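PDB 4YN1: fusolin from Anomala cuprea entomopoxvirus, which forms the viral spindles, protein crystals grown in vivo that enhance virulence, and probably acts on chitin. Local coordinates for residues A[39-44]-A[105-110]; A[61-66]-A[109-114]; A[117-122]-A[230-235]; A[135-140]-A[185-190]. All blocks are in the same frame, centred on the assembly; numbering follows the deposited sequence.

Contact 1 of 4, residues A[39-44]-A[105-110]; sequences QYVFNK and FGDKTG
Lys44 reaches the carboxylate of Asp107 with its CE-NZ end and closes a salt bridge, NZ to OD2 at 2.8 Å, the ammonium meeting the syn side of that oxygen 17° out of the carboxylate plane. The two side chains approach from opposite directions: CG of Lys44 stands anti to its backbone N (chi1 -175°) and the rest of the chain stays extended, which carries NZ off helix 32-47 to the loop. OD1, the other oxygen of Asp107, turns back on its own chain. It accepts Thr109 N at 2.9 Å, an Asx turn, and on its syn lone pair it also takes Thr109 OG1 at 2.7 Å. Helix 32-47 is thus docked on the long loop that runs from helix 80-87 to strand 120-123, both within the LPMO-family region. A water joins Lys44 NZ and Tyr40 OH, 2.8 Å from each, and accepts the proton of the lysine. The Tyr40 ring reaches Thr109 with its edge, CE2 lying 3.4 Å from OG1. Val41, which is buried, rests CG2 3.6 Å from Gly110 N, while the same valine touches Ala58 and Met62 of helix 52-64.

Contact 2 of 4, residues A[61-66]-A[109-114]; sequences YMFQQD and TGMDIV
Met62 and Gly110 mark the nearest backbone approach, 8.0 Å between their CA atoms, so side chains must span the gap between the last helical residues of 52-64 and the 3-10 turn 109-111. That turn is closed by Asp112 N bonding to Thr109 O at 3.0 Å. Met62 points at it with CG anti to the backbone N (chi1 166°) and the chain still extended at chi2, which sets its sulfur against the backbone of Gly110 and Met111, SD being 3.8 Å from both Gly110 N and Met111 N.

Met111 answers from the other side. Its CG touches Met62 SD at 3.9 Å, the two thioether chains crossing at a slant, and a bend at chi2 (-66°) brings the terminal methyl over the Phe63 ring. This is a CH-pi contact: CE sits 4.2 Å from the ring centroid, 22° off the normal, displaced toward the rim at CE1. A bend at chi3 turns Met62 CE to the edge of the same ring, in its plane, so the phenyl group meets one methionine methyl on its face and another at its rim. Further out, Phe63 meets the Phe20 ring, and Cys14 of helix 10-17, while Met111 touches Gln11, Cys14 and Tyr69.

All five touching residues are buried, and the side-chain contacts are made by thioether sulfur, aliphatic carbon and aromatic carbon, with SD also against backbone nitrogens. The cohesion here is therefore probably dispersive and hydrophobic, with polar links such as Met111 O to Arg10 NH1 and Met62 O to Tyr69 OH directed to other parts of the chain.

Contact 3 of 4, residues A[117-122]-A[230-235]; sequences WPPTVI and DAVFAN. With EDO (1,2-ethanediol), chain C.
Ile122 and Phe233 form the close-packed, buried part of this parallel strand pair. Their side chains lie side by side on the face they share with Thr120 and Ala231, with Ile122 CB 3.7 Å from Phe233 CD1, and the phenyl ring goes on to meet Phe209 of the adjoining strand 209-217. The backbone is stitched alternately: Thr120 and Ile122 each donate to and accept from strand 230-234, as in the bond from Ile122 N to Val232 O at 2.8 Å.

The opposite face differs in exposure. Val121 there is exposed and Pro119 and Val232 are partly so, yet the touch of Pro119 CG on Val232 CG1 is itself close at 3.6 Å. Val121 CG2 meets that same CG1 at 3.9 Å. Val232 holds CG1 between its backbone N and carbonyl carbon (chi1 69°), which places this one methyl against both neighbours. At the strand end an ethanediol, probably from the crystallisation liquor, donates from O1 to Phe233 O at 2.7 Å and accepts at O2 from Asn235 N and ND2. At the other end, a water lies within hydrogen-bonding distance of Pro118 O and Asp230 OD2, though it may not serve both at once. The aspartate also presses OD2 to within 3.3 Å of Trp117 CB, and its OD1 forms a salt bridge with Arg10, which also makes a cation-pi contact with Trp117.

The short strand 120-123 thereby joins strand 223-234 in the mixed sheet, an arrangement consistent with the immunoglobulin-like beta-sandwich core of LPMO proteins.

Contact 4 of 4, residues A[135-140]-A[185-190]; sequences ELEFCP and ADSLCT
Cys139 and Cys189 are joined covalently, SG to SG at 2.0 Å, linking strand 131-140 to the irregular loop ahead of strand 194-203. With each sulfur anti to its backbone N, both CB-SG bonds are turned toward the partner segment, the two CA atoms of Cys139 and Cys189 being 5.5 Å apart. The bridge itself twists right-handed, with a chi3 of 69°.

Two residues earlier on the strand, on the same side, Glu137 extends toward the loop. Ser187 OG gives its proton to Glu137 OE2 at 2.7 Å, approaching on the syn side about 20° out of the carboxylate plane, and the other oxygen, OE1, is hydrogen-bonded to Thr5 OG1. The serine hydroxyl is itself held by Cys189 N, which donates to Ser187 OG at 2.7 Å, an ST turn that ties the serine to the disulfide half-cystine two residues on. Leu188, between them, follows a cis peptide bond; its close approach to Glu137 is doubtful in the model.

Around this first shell, strand 2-6 pairs with the Glu137 and Cys139 backbone. Val195 of strand 194-203 touches both Glu137 and Cys189, and Arg183 NH1 holds Cys189 O.

Glu137 is buried, yet each of its oxygens has a hydroxyl partner, Thr5 for OE1 and Ser187 for OE2. Ser187 OG thus couples the acid to the backbone of Cys189, and a directional bond supplements the disulfide in holding the loop to the strand.

In the fold
Contacts 1 and 2 are neighbours, their centres 7 Å apart: they share Thr109 and Gly110, and Val41 CG2 touches Met62 CE at 3.6 Å, so helices 32-47 and 52-64 grip one loop together. Contact 3 lies on the far side of the chain's centre, about 25 Å from contact 1 and 20 Å from contact 2 between centres. Despite that separation contacts 2 and 3 touch at Trp117, whose CZ2 lies 4.0 Å from Met111 O. Contact 4 is nested within the chain segment closed by contact 3, centres about 18 Å apart and nearest atoms about 8 Å. None of the four supplies a residue to the glycan site formed by Arg78, Asp79, Ile80, Glu150, Tyr152 and Asn175.

Contact 1 of 4, residues A[39-44]-A[105-110]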
loop_
_atom_site.group_PDB
_atom_site.type_symbol
_atom_site.label_atom_id
_atom_site.label_comp_id
_atom_site.label_asym_id
_atom_site.label_seq_id
_atom_site.Cartn_x
_atom_site.Cartn_y
_atom_site.Cartn_z
ATOM N N GLN A 39 3.095 -11.332 12.687
ATOM C CA GLN A 39 2.725 -11.843 13.988
ATOM C C GLN A 39 1.244 -11.816 14.247
ATOM O O GLN A 39 0.736 -12.728 14.879
ATOM C CB GLN A 39 3.538 -11.172 15.072
ATOM C CG GLN A 39 4.977 -11.649 14.991
ATOM C CD GLN A 39 5.885 -11.052 16.018
ATOM O OE1 GLN A 39 5.597 -10.008 16.605
ATOM N NE2 GLN A 39 7.045 -11.673 16.202
ATOM N N TYR A 40 0.539 -10.854 13.663
ATOM C CA TYR A 40 -0.912 -10.777 13.771
ATOM C C TYR A 40 -1.553 -12.023 13.153
ATOM O O TYR A 40 -2.442 -12.656 13.744
ATOM C CB TYR A 40 -1.399 -9.502 13.049
ATOM C CG TYR A 40 -2.888 -9.322 13.059
ATOM C CD1 TYR A 40 -3.518 -8.674 14.117
ATOM C CD2 TYR A 40 -3.685 -9.881 12.068
ATOM C CE1 TYR A 40 -4.896 -8.585 14.187
ATOM C CE2 TYR A 40 -5.072 -9.766 12.110
ATOM C CZ TYR A 40 -5.673 -9.139 13.192
ATOM O OH TYR A 40 -7.033 -9.043 13.288
ATOM N N VAL A 41 -1.132 -12.356 11.946
ATOM C CA VAL A 41 -1.703 -13.525 11.258
ATOM C C VAL A 41 -1.277 -14.811 11.964
ATOM O O VAL A 41 -2.086 -15.722 12.143
ATOM C CB VAL A 41 -1.319 -13.520 9.759
ATOM C CG1 VAL A 41 -1.736 -14.820 9.076
ATOM C CG2 VAL A 41 -1.967 -12.324 9.079
ATOM N N PHE A 42 -0.015 -14.875 12.346
ATOM C CA PHE A 42 0.544 -16.040 13.044
ATOM C C PHE A 42 -0.276 -16.285 14.318
ATOM O O PHE A 42 -0.801 -17.377 14.504
ATOM C CB PHE A 42 2.004 -15.788 13.375
ATOM C CG PHE A 42 2.726 -16.950 14.022
ATOM C CD1 PHE A 42 3.313 -17.942 13.249
ATOM C CD2 PHE A 42 2.862 -17.024 15.401
ATOM C CE1 PHE A 42 4.036 -18.984 13.850
ATOM C CE2 PHE A 42 3.531 -18.099 16.000
ATOM C CZ PHE A 42 4.105 -19.070 15.224
ATOM N N ASN A 43 -0.455 -15.237 15.151
ATOM C CA ASN A 43 -1.253 -15.352 16.377
ATOM C C ASN A 43 -2.746 -15.580 16.133
ATOM O O ASN A 43 -3.394 -16.261 16.938
ATOM C CB ASN A 43 -1.031 -14.149 17.282
ATOM C CG ASN A 43 0.325 -14.144 17.891
ATOM O OD1 ASN A 43 1.056 -15.125 17.845
ATOM N ND2 ASN A 43 0.702 -13.038 18.461
ATOM N N LYS A 44 -3.291 -15.093 15.024
ATOM C CA LYS A 44 -4.695 -15.348 14.680
ATOM C C LYS A 44 -4.880 -16.848 14.398
ATOM O O LYS A 44 -5.838 -17.451 14.892
ATOM C CB LYS A 44 -5.115 -14.533 13.454
ATOM C CG LYS A 44 -6.574 -14.605 13.058
ATOM C CD LYS A 44 -6.855 -13.553 11.975
ATOM C CE LYS A 44 -8.159 -13.756 11.253
ATOM N NZ LYS A 44 -8.347 -12.709 10.214
ATOM N N PHE A 105 -7.623 -16.803 -1.379
ATOM C CA PHE A 105 -6.529 -15.831 -1.257
ATOM C C PHE A 105 -5.894 -15.800 0.121
ATOM O O PHE A 105 -5.093 -14.905 0.406
ATOM C CB PHE A 105 -7.055 -14.463 -1.671
ATOM C CG PHE A 105 -7.441 -14.451 -3.127
ATOM C CD1 PHE A 105 -6.473 -14.428 -4.119
ATOM C CD2 PHE A 105 -8.779 -14.509 -3.511
ATOM C CE1 PHE A 105 -6.831 -14.442 -5.465
ATOM C CE2 PHE A 105 -9.130 -14.551 -4.852
ATOM C CZ PHE A 105 -8.155 -14.520 -5.824
ATOM N N GLY A 106 -6.204 -16.782 0.960
ATOM C CA GLY A 106 -5.588 -16.871 2.276
ATOM C C GLY A 106 -6.052 -15.765 3.194
ATOM O O GLY A 106 -7.136 -15.211 3.008
ATOM N N ASP A 107 -5.206 -15.417 4.153
ATOM C CA ASP A 107 -5.454 -14.339 5.105
ATOM C C ASP A 107 -4.275 -13.399 5.023
ATOM O O ASP A 107 -3.177 -13.764 5.421
ATOM C CB ASP A 107 -5.607 -14.870 6.525
ATOM C CG ASP A 107 -5.997 -13.800 7.526
ATOM O OD1 ASP A 107 -5.507 -12.667 7.403
ATOM O OD2 ASP A 107 -6.729 -14.114 8.472
ATOM N N LYS A 108 -4.497 -12.187 4.511
ATOM C CA LYS A 108 -3.449 -11.170 4.407
ATOM C C LYS A 108 -3.793 -9.978 5.286
ATOM O O LYS A 108 -3.211 -8.904 5.113
ATOM C CB LYS A 108 -3.317 -10.738 2.956
ATOM C CG LYS A 108 -2.957 -11.894 2.042
ATOM C CD LYS A 108 -3.094 -11.491 0.637
ATOM C CE LYS A 108 -2.553 -12.534 -0.331
ATOM N NZ LYS A 108 -3.635 -13.116 -1.103
ATOM N N THR A 109 -4.681 -10.180 6.281
ATOM C CA THR A 109 -5.173 -9.069 7.124
ATOM C C THR A 109 -4.150 -8.377 8.007
ATOM O O THR A 109 -4.396 -7.245 8.464
ATOM C CB THR A 109 -6.377 -9.485 7.955
ATOM O OG1 THR A 109 -5.954 -10.462 8.891
ATOM C CG2 THR A 109 -7.529 -9.978 7.109
ATOM N N GLY A 110 -3.013 -9.012 8.224
ATOM C CA GLY A 110 -1.935 -8.414 8.969
ATOM C C GLY A 110 -1.484 -7.142 8.277
ATOM O O GLY A 110 -1.065 -6.195 8.931
HETATM O O HOH W 1 -8.467 -10.080 11.084
#

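Contact 2 of 4, residues A[61-66]-A[109-114]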
loop_
_atom_site.group_PDB
_atom_site.type_symbol
_atom_site.label_atom_id
_atom_site.label_comp_id
_atom_site.label_asym_id
_atom_site.label_seq_id
_atom_site.Cartn_x
_atom_site.Cartn_y
_atom_site.Cartn_z
ATOM N N TYR A 61 2.672 -16.945 3.780
ATOM C CA TYR A 61 1.878 -16.869 2.559
ATOM C C TYR A 61 1.534 -15.401 2.275
ATOM O O TYR A 61 1.571 -14.974 1.149
ATOM C CB TYR A 61 0.592 -17.695 2.743
ATOM C CG TYR A 61 -0.331 -17.694 1.551
ATOM C CD1 TYR A 61 -0.182 -18.627 0.528
ATOM C CD2 TYR A 61 -1.382 -16.794 1.462
ATOM C CE1 TYR A 61 -1.071 -18.678 -0.539
ATOM C CE2 TYR A 61 -2.304 -16.863 0.420
ATOM C CZ TYR A 61 -2.159 -17.824 -0.564
ATOM O OH TYR A 61 -3.012 -17.803 -1.618
ATOM N N MET A 62 1.155 -14.654 3.306
ATOM C CA MET A 62 0.851 -13.221 3.177
ATOM C C MET A 62 2.002 -12.419 2.600
ATOM O O MET A 62 1.768 -11.552 1.785
ATOM C CB MET A 62 0.404 -12.675 4.551
ATOM C CG MET A 62 0.382 -11.166 4.633
ATOM S SD MET A 62 -0.237 -10.586 6.231
ATOM C CE MET A 62 1.003 -11.266 7.295
ATOM N N PHE A 63 3.232 -12.718 2.986
ATOM C CA PHE A 63 4.405 -12.036 2.444
ATOM C C PHE A 63 4.799 -12.582 1.083
ATOM O O PHE A 63 5.204 -11.822 0.203
ATOM C CB PHE A 63 5.581 -12.226 3.382
ATOM C CG PHE A 63 5.580 -11.312 4.595
ATOM C CD1 PHE A 63 4.545 -11.350 5.512
ATOM C CD2 PHE A 63 6.698 -10.578 4.918
ATOM C CE1 PHE A 63 4.573 -10.542 6.652
ATOM C CE2 PHE A 63 6.756 -9.852 6.098
ATOM C CZ PHE A 63 5.648 -9.750 6.890
ATOM N N GLN A 64 4.796 -13.916 0.956
ATOM C CA GLN A 64 5.230 -14.577 -0.277
ATOM C C GLN A 64 4.350 -14.210 -1.467
ATOM O O GLN A 64 4.864 -13.991 -2.564
ATOM C CB GLN A 64 5.243 -16.086 -0.060
ATOM C CG GLN A 64 5.608 -16.922 -1.306
ATOM C CD GLN A 64 5.267 -18.384 -1.145
ATOM O OE1 GLN A 64 4.206 -18.729 -0.628
ATOM N NE2 GLN A 64 5.998 -19.256 -1.821
ATOM N N GLN A 65 3.047 -14.134 -1.254
ATOM C CA GLN A 65 2.073 -13.782 -2.298
ATOM C C GLN A 65 1.928 -12.262 -2.489
ATOM O O GLN A 65 0.834 -11.803 -2.760
ATOM C CB GLN A 65 0.707 -14.372 -1.945
ATOM C CG GLN A 65 0.667 -15.881 -1.776
ATOM C CD GLN A 65 0.916 -16.559 -3.076
ATOM O OE1 GLN A 65 0.112 -16.472 -4.010
ATOM N NE2 GLN A 65 2.080 -17.125 -3.212
ATOM N N ASP A 66 3.022 -11.497 -2.425
ATOM C CA ASP A 66 2.979 -10.038 -2.607
ATOM C C ASP A 66 2.469 -9.610 -3.987
ATOM O O ASP A 66 2.010 -8.504 -4.115
ATOM C CB ASP A 66 4.338 -9.398 -2.323
ATOM C CG ASP A 66 5.478 -9.700 -3.274
ATOM O OD1 ASP A 66 5.339 -10.636 -4.104
ATOM O OD2 ASP A 66 6.573 -9.154 -3.057
ATOM N N THR A 109 -4.681 -10.180 6.281
ATOM C CA THR A 109 -5.173 -9.069 7.124
ATOM C C THR A 109 -4.150 -8.377 8.007
ATOM O O THR A 109 -4.396 -7.245 8.464
ATOM C CB THR A 109 -6.377 -9.485 7.955
ATOM O OG1 THR A 109 -5.954 -10.462 8.891
ATOM C CG2 THR A 109 -7.529 -9.978 7.109
ATOM N N GLY A 110 -3.013 -9.012 8.224
ATOM C CA GLY A 110 -1.935 -8.414 8.969
ATOM C C GLY A 110 -1.484 -7.142 8.277
ATOM O O GLY A 110 -1.065 -6.195 8.931
ATOM N N MET A 111 -1.594 -7.091 6.929
ATOM C CA MET A 111 -1.189 -5.888 6.175
ATOM C C MET A 111 -2.151 -4.712 6.330
ATOM O O MET A 111 -1.855 -3.613 5.872
ATOM C CB MET A 111 -1.036 -6.210 4.685
ATOM C CG MET A 111 0.108 -7.104 4.422
ATOM S SD MET A 111 1.735 -6.361 4.781
ATOM C CE MET A 111 2.747 -7.791 4.585
ATOM N N ASP A 112 -3.279 -4.917 6.956
ATOM C CA ASP A 112 -4.244 -3.860 7.144
ATOM C C ASP A 112 -4.250 -3.348 8.591
ATOM O O ASP A 112 -5.164 -2.618 8.987
ATOM C CB ASP A 112 -5.617 -4.387 6.731
ATOM C CG ASP A 112 -6.575 -3.342 6.221
ATOM O OD1 ASP A 112 -6.218 -2.617 5.244
ATOM O OD2 ASP A 112 -7.710 -3.315 6.705
ATOM N N ILE A 113 -3.248 -3.721 9.398
ATOM C CA ILE A 113 -3.182 -3.189 10.737
ATOM C C ILE A 113 -2.901 -1.654 10.648
ATOM O O ILE A 113 -2.244 -1.141 9.726
ATOM C CB ILE A 113 -2.172 -3.939 11.666
ATOM C CG1 ILE A 113 -0.721 -3.755 11.193
ATOM C CG2 ILE A 113 -2.568 -5.411 11.871
ATOM C CD1 ILE A 113 0.317 -4.294 12.065
ATOM N N VAL A 114 -3.357 -0.942 11.647
ATOM C CA VAL A 114 -3.171 0.499 11.712
ATOM C C VAL A 114 -1.832 0.784 12.404
ATOM O O VAL A 114 -1.434 0.059 13.312
ATOM C CB VAL A 114 -4.387 1.061 12.513
ATOM C CG1 VAL A 114 -4.103 2.421 13.106
ATOM C CG2 VAL A 114 -5.649 1.049 11.677
#

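Contact 3 of 4, residues A[117-122]-A[230-235]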
loop_
_atom_site.group_PDB
_atom_site.type_symbol
_atom_site.label_atom_id
_atom_site.label_comp_id
_atom_site.label_asym_id
_atom_site.label_seq_id
_atom_site.Cartn_x
_atom_site.Cartn_y
_atom_site.Cartn_z
ATOM N N TRP A 117 3.202 2.768 9.438
ATOM C CA TRP A 117 3.747 2.149 8.238
ATOM C C TRP A 117 4.732 3.104 7.556
ATOM O O TRP A 117 4.396 4.267 7.301
ATOM C CB TRP A 117 2.627 1.775 7.265
ATOM C CG TRP A 117 1.861 0.589 7.718
ATOM C CD1 TRP A 117 0.667 0.569 8.375
ATOM C CD2 TRP A 117 2.303 -0.773 7.638
ATOM N NE1 TRP A 117 0.290 -0.733 8.621
ATOM C CE2 TRP A 117 1.286 -1.579 8.186
ATOM C CE3 TRP A 117 3.421 -1.389 7.069
ATOM C CZ2 TRP A 117 1.330 -2.974 8.121
ATOM C CZ3 TRP A 117 3.504 -2.768 7.084
ATOM C CH2 TRP A 117 2.471 -3.547 7.603
ATOM N N PRO A 118 5.963 2.652 7.283
ATOM C CA PRO A 118 6.952 3.545 6.686
ATOM C C PRO A 118 6.584 3.987 5.279
ATOM O O PRO A 118 6.332 3.179 4.374
ATOM C CB PRO A 118 8.245 2.717 6.732
ATOM C CG PRO A 118 8.021 1.838 7.920
ATOM C CD PRO A 118 6.603 1.380 7.666
ATOM N N PRO A 119 6.570 5.309 5.070
ATOM C CA PRO A 119 6.170 5.810 3.760
ATOM C C PRO A 119 7.355 6.110 2.846
ATOM O O PRO A 119 8.495 6.308 3.279
ATOM C CB PRO A 119 5.457 7.130 4.114
ATOM C CG PRO A 119 6.265 7.641 5.265
ATOM C CD PRO A 119 6.722 6.422 6.046
ATOM N N THR A 120 7.052 6.217 1.577
ATOM C CA THR A 120 7.961 6.790 0.586
ATOM C C THR A 120 7.870 8.304 0.829
ATOM O O THR A 120 6.761 8.849 0.820
ATOM C CB THR A 120 7.533 6.457 -0.822
ATOM O OG1 THR A 120 7.828 5.061 -1.057
ATOM C CG2 THR A 120 8.226 7.339 -1.877
ATOM N N VAL A 121 9.000 8.966 1.084
ATOM C CA VAL A 121 9.059 10.438 1.290
ATOM C C VAL A 121 9.281 11.140 -0.039
ATOM O O VAL A 121 10.344 10.981 -0.628
ATOM C CB VAL A 121 10.150 10.799 2.323
ATOM C CG1 VAL A 121 10.214 12.303 2.565
ATOM C CG2 VAL A 121 9.922 10.066 3.626
ATOM N N ILE A 122 8.286 11.954 -0.493
ATOM C CA ILE A 122 8.312 12.672 -1.769
ATOM C C ILE A 122 8.631 14.134 -1.503
ATOM O O ILE A 122 7.810 14.844 -0.936
ATOM C CB ILE A 122 6.978 12.491 -2.501
ATOM C CG1 ILE A 122 6.710 10.972 -2.723
ATOM C CG2 ILE A 122 7.013 13.275 -3.827
ATOM C CD1 ILE A 122 5.319 10.617 -3.088
ATOM N N ASP A 230 2.111 3.456 0.983
ATOM C CA ASP A 230 2.310 4.490 1.995
ATOM C C ASP A 230 3.205 5.590 1.439
ATOM O O ASP A 230 4.314 5.325 0.954
ATOM C CB ASP A 230 2.884 3.884 3.288
ATOM C CG ASP A 230 1.929 2.828 3.876
ATOM O OD1 ASP A 230 0.784 3.187 4.218
ATOM O OD2 ASP A 230 2.317 1.630 3.945
ATOM N N ALA A 231 2.765 6.840 1.618
ATOM C CA ALA A 231 3.535 8.000 1.146
ATOM C C ALA A 231 3.323 9.239 2.011
ATOM O O ALA A 231 2.357 9.333 2.764
ATOM C CB ALA A 231 3.155 8.291 -0.304
ATOM N N VAL A 232 4.231 10.176 1.890
ATOM C CA VAL A 232 4.161 11.480 2.564
ATOM C C VAL A 232 4.976 12.472 1.759
ATOM O O VAL A 232 6.002 12.108 1.177
ATOM C CB VAL A 232 4.684 11.352 4.043
ATOM C CG1 VAL A 232 6.185 11.079 4.096
ATOM C CG2 VAL A 232 4.324 12.583 4.854
ATOM N N PHE A 233 4.550 13.724 1.748
ATOM C CA PHE A 233 5.305 14.770 1.110
ATOM C C PHE A 233 6.193 15.443 2.132
ATOM O O PHE A 233 5.781 15.656 3.271
ATOM C CB PHE A 233 4.385 15.819 0.465
ATOM C CG PHE A 233 3.621 15.311 -0.720
ATOM C CD1 PHE A 233 4.279 14.942 -1.884
ATOM C CD2 PHE A 233 2.237 15.194 -0.681
ATOM C CE1 PHE A 233 3.568 14.476 -2.987
ATOM C CE2 PHE A 233 1.532 14.709 -1.779
ATOM C CZ PHE A 233 2.201 14.362 -2.927
ATOM N N ALA A 234 7.420 15.761 1.751
ATOM C CA ALA A 234 8.290 16.557 2.609
ATOM C C ALA A 234 8.228 18.008 2.110
ATOM O O ALA A 234 8.730 18.341 1.031
ATOM C CB ALA A 234 9.731 16.029 2.597
ATOM N N ASN A 235 7.602 18.881 2.909
ATOM C CA ASN A 235 7.494 20.304 2.585
ATOM C C ASN A 235 8.878 20.901 2.624
ATOM O O ASN A 235 9.687 20.510 3.466
ATOM C CB ASN A 235 6.549 21.028 3.536
ATOM C CG ASN A 235 5.095 20.746 3.215
ATOM O OD1 ASN A 235 4.462 21.429 2.417
ATOM N ND2 ASN A 235 4.551 19.698 3.762
HETATM C C1 EDO C . 4.961 16.418 6.230
HETATM O O1 EDO C . 4.107 16.711 5.143
HETATM C C2 EDO C . 5.740 17.700 6.633
HETATM O O2 EDO C . 6.502 18.191 5.525
HETATM O O HOH W 2 4.825 0.788 3.823
HETATM O O HOH W 3 5.786 3.550 -0.372
#

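Contact 4 of 4, residues A[135-140]-A[185-190]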
loop_
_atom_site.group_PDB
_atom_site.type_symbol
_atom_site.label_atom_id
_atom_site.label_comp_id
_atom_site.label_asym_id
_atom_site.label_seq_id
_atom_site.Cartn_x
_atom_site.Cartn_y
_atom_site.Cartn_z
ATOM N N GLU A 135 5.217 9.525 -11.308
ATOM C CA GLU A 135 5.173 8.484 -12.335
ATOM C C GLU A 135 5.134 7.178 -11.580
ATOM O O GLU A 135 6.161 6.683 -11.127
ATOM C CB GLU A 135 6.355 8.527 -13.268
ATOM C CG GLU A 135 6.242 7.493 -14.363
ATOM C CD GLU A 135 7.513 7.428 -15.173
ATOM O OE1 GLU A 135 8.595 7.271 -14.562
ATOM O OE2 GLU A 135 7.417 7.394 -16.419
ATOM N N LEU A 136 3.964 6.621 -11.427
ATOM C CA LEU A 136 3.829 5.375 -10.687
ATOM C C LEU A 136 4.340 4.228 -11.546
ATOM O O LEU A 136 4.038 4.182 -12.735
ATOM C CB LEU A 136 2.356 5.168 -10.325
ATOM C CG LEU A 136 2.002 3.978 -9.440
ATOM C CD1 LEU A 136 1.057 4.370 -8.323
ATOM C CD2 LEU A 136 1.415 2.865 -10.216
ATOM N N GLU A 137 5.088 3.299 -10.964
ATOM C CA GLU A 137 5.495 2.110 -11.719
ATOM C C GLU A 137 4.824 0.907 -11.098
ATOM O O GLU A 137 4.997 0.645 -9.907
ATOM C CB GLU A 137 7.016 1.948 -11.701
ATOM C CG GLU A 137 7.540 0.809 -12.586
ATOM C CD GLU A 137 9.001 0.470 -12.371
ATOM O OE1 GLU A 137 9.334 0.099 -11.228
ATOM O OE2 GLU A 137 9.802 0.506 -13.335
ATOM N N PHE A 138 4.128 0.130 -11.909
ATOM C CA PHE A 138 3.499 -1.109 -11.476
ATOM C C PHE A 138 4.265 -2.232 -12.168
ATOM O O PHE A 138 4.500 -2.185 -13.385
ATOM C CB PHE A 138 2.008 -1.125 -11.829
ATOM C CG PHE A 138 1.309 -2.323 -11.267
ATOM C CD1 PHE A 138 1.269 -3.517 -11.972
ATOM C CD2 PHE A 138 0.661 -2.261 -10.043
ATOM C CE1 PHE A 138 0.630 -4.630 -11.447
ATOM C CE2 PHE A 138 0.093 -3.398 -9.490
ATOM C CZ PHE A 138 0.023 -4.559 -10.216
ATOM N N CYS A 139 4.671 -3.218 -11.370
ATOM C CA CYS A 139 5.529 -4.328 -11.766
ATOM C C CYS A 139 4.673 -5.606 -11.983
ATOM O O CYS A 139 4.247 -6.233 -11.024
ATOM C CB CYS A 139 6.580 -4.500 -10.681
ATOM S SG CYS A 139 7.815 -5.773 -11.015
ATOM N N PRO A 140 4.296 -5.929 -13.230
ATOM C CA PRO A 140 3.453 -7.111 -13.477
ATOM C C PRO A 140 4.310 -8.383 -13.469
ATOM O O PRO A 140 5.407 -8.409 -14.062
ATOM C CB PRO A 140 2.888 -6.825 -14.855
ATOM C CG PRO A 140 3.964 -6.100 -15.532
ATOM C CD PRO A 140 4.695 -5.317 -14.499
ATOM N N ALA A 185 16.477 1.434 -17.146
ATOM C CA ALA A 185 17.674 0.894 -16.496
ATOM C C ALA A 185 17.681 1.132 -14.993
ATOM O O ALA A 185 18.301 0.375 -14.257
ATOM C CB ALA A 185 18.920 1.496 -17.130
ATOM N N ASP A 186 16.974 2.163 -14.514
ATOM C CA ASP A 186 16.915 2.446 -13.078
ATOM C C ASP A 186 15.766 1.750 -12.359
ATOM O O ASP A 186 15.568 1.985 -11.163
ATOM C CB ASP A 186 16.845 3.960 -12.823
ATOM C CG ASP A 186 15.586 4.656 -13.300
ATOM O OD1 ASP A 186 14.776 4.010 -14.006
ATOM O OD2 ASP A 186 15.436 5.871 -13.020
ATOM N N SER A 187 14.979 0.919 -13.056
ATOM C CA SER A 187 13.880 0.217 -12.372
ATOM C C SER A 187 14.564 -0.882 -11.463
ATOM O O SER A 187 15.609 -1.310 -11.886
ATOM C CB SER A 187 12.971 -0.412 -13.425
ATOM O OG SER A 187 11.871 -1.089 -12.852
ATOM N N LEU A 188 14.184 -1.315 -10.254
ATOM C CA LEU A 188 13.025 -1.227 -9.395
ATOM C C LEU A 188 12.233 -2.565 -9.569
ATOM O O LEU A 188 12.266 -3.428 -8.685
ATOM C CB LEU A 188 12.251 0.038 -9.702
ATOM C CG LEU A 188 11.261 0.539 -8.755
ATOM C CD1 LEU A 188 11.852 0.840 -7.334
ATOM C CD2 LEU A 188 10.639 1.737 -9.290
ATOM N N CYS A 189 11.704 -2.805 -10.767
ATOM C CA CYS A 189 10.959 -4.012 -11.076
ATOM C C CYS A 189 11.939 -5.054 -11.605
ATOM O O CYS A 189 12.225 -5.068 -12.789
ATOM C CB CYS A 189 9.861 -3.691 -12.086
ATOM S SG CYS A 189 8.881 -5.116 -12.621
ATOM N N THR A 190 12.506 -5.892 -10.733
ATOM C CA THR A 190 13.440 -6.934 -11.198
ATOM C C THR A 190 12.711 -8.133 -11.765
ATOM O O THR A 190 13.315 -8.950 -12.466
ATOM C CB THR A 190 14.351 -7.394 -10.036
ATOM O OG1 THR A 190 13.543 -7.659 -8.909
ATOM C CG2 THR A 190 15.388 -6.344 -9.674
#